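Local coordinates for protein Z5138 gene product (Escherichia coli, PDB 1XOU) that probably acts as a type III secretion chaperone, pairing with the filament protein EspA and with EspB before their export, at residues B[42-45]-B[50-53]. The protein carries 1 engineered substitution. Numbering follows the deposited sequence.
Sequences SEKA and QAAE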
loop_
_atom_site.group_PDB
_atom_site.type_symbol
_atom_site.label_atom_id
_atom_site.label_comp_id
_atom_site.label_asym_id
_atom_site.label_seq_id
_atom_site.Cartn_x
_atom_site.Cartn_y
_atom_site.Cartn_z
ATOM N N SER B 42 -2.704 -7.775 -24.046
ATOM C CA SER B 42 -3.304 -9.035 -24.475
ATOM C C SER B 42 -3.660 -8.929 -25.948
ATOM O O SER B 42 -3.185 -9.708 -26.769
ATOM C CB SER B 42 -4.576 -9.330 -23.683
ATOM O OG SER B 42 -4.266 -9.706 -22.363
ATOM N N GLU B 43 -4.509 -7.959 -26.271
ATOM C CA GLU B 43 -4.927 -7.740 -27.646
ATOM C C GLU B 43 -3.732 -7.773 -28.579
ATOM O O GLU B 43 -3.774 -8.438 -29.605
ATOM C CB GLU B 43 -5.643 -6.400 -27.773
ATOM C CG GLU B 43 -6.917 -6.324 -26.958
ATOM C CD GLU B 43 -7.899 -7.428 -27.316
ATOM O OE1 GLU B 43 -8.415 -7.430 -28.457
ATOM O OE2 GLU B 43 -8.149 -8.299 -26.455
ATOM N N LYS B 44 -2.660 -7.072 -28.220
ATOM C CA LYS B 44 -1.482 -7.046 -29.074
ATOM C C LYS B 44 -0.803 -8.411 -29.121
ATOM O O LYS B 44 -0.144 -8.748 -30.102
ATOM C CB LYS B 44 -0.486 -5.970 -28.605
ATOM C CG LYS B 44 0.577 -5.614 -29.668
ATOM C CD LYS B 44 1.465 -4.417 -29.288
ATOM C CE LYS B 44 2.549 -4.786 -28.265
ATOM N NZ LYS B 44 3.453 -3.652 -27.866
ATOM N N ALA B 45 -0.974 -9.199 -28.064
ATOM C CA ALA B 45 -0.375 -10.530 -27.993
ATOM C C ALA B 45 -1.024 -11.464 -29.007
ATOM O O ALA B 45 -0.395 -12.412 -29.473
ATOM C CB ALA B 45 -0.522 -11.105 -26.583
ATOM N N GLN B 50 5.976 -10.837 -29.371
ATOM C CA GLN B 50 6.850 -10.071 -28.491
ATOM C C GLN B 50 5.970 -9.710 -27.300
ATOM O O GLN B 50 6.398 -9.741 -26.151
ATOM C CB GLN B 50 7.329 -8.790 -29.189
ATOM C CG GLN B 50 8.726 -8.311 -28.774
ATOM C CD GLN B 50 9.856 -9.115 -29.430
ATOM O OE1 GLN B 50 9.986 -9.139 -30.663
ATOM N NE2 GLN B 50 10.679 -9.774 -28.604
ATOM N N ALA B 51 4.720 -9.377 -27.602
ATOM C CA ALA B 51 3.743 -9.019 -26.588
ATOM C C ALA B 51 3.401 -10.249 -25.749
ATOM O O ALA B 51 3.304 -10.178 -24.526
ATOM C CB ALA B 51 2.478 -8.464 -27.260
ATOM N N ALA B 52 3.217 -11.378 -26.421
ATOM C CA ALA B 52 2.879 -12.621 -25.749
ATOM C C ALA B 52 3.940 -12.988 -24.718
ATOM O O ALA B 52 3.616 -13.396 -23.605
ATOM C CB ALA B 52 2.727 -13.736 -26.775
ATOM N N GLU B 53 5.207 -12.842 -25.091
ATOM C CA GLU B 53 6.307 -13.158 -24.192
ATOM C C GLU B 53 6.327 -12.198 -22.996
ATOM O O GLU B 53 6.677 -12.589 -21.880
ATOM C CB GLU B 53 7.626 -13.085 -24.951
ATOM C CG GLU B 53 8.843 -13.463 -24.123
ATOM C CD GLU B 53 8.832 -14.926 -23.682
ATOM O OE1 GLU B 53 9.776 -15.336 -22.956
ATOM O OE2 GLU B 53 7.883 -15.659 -24.062
#
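Ala51 and Ala45 meet methyl against backbone: CB of Ala51 lies 3.6 Å from CA of Ala45, with the Ala45 N about as near. The CB of Ala51 points toward 42-45, and Ala51 is the buried residue of the contact. The CA atoms of Ala45 and Ala52 are 4.5 Å apart, as three small alanine side chains allow. Apolar contact continues from Ala45 CB, which is 4.1 Å from Ala51 CB and also touches the Ala52 methyl. The same Ala45 CB rests beside the Ala52 backbone, 3.8 Å from Ala52 N.

Lys44 adds aliphatic carbon at the margin. With CG anti to the backbone N (chi1 -164°) and a bend at chi3 (77°), its chain passes alongside the Ala51 methyl and brings CE to 3.8 Å from Ala51 CB. The ammonium group continues to the neighbourhood of Lys54, a like charge.

Among polar contacts, Asp48 OD2 accepts a hydrogen bond from Gln50 N and a weak one from Ala51 N at the start of helix 49-64. Helix 3-47 gives way to helix 49-64 across a very short link, and the two pack back on each other as an alpha-alpha hairpin, with Ala45, Ala51 and Ala52 packing the two helix ends together.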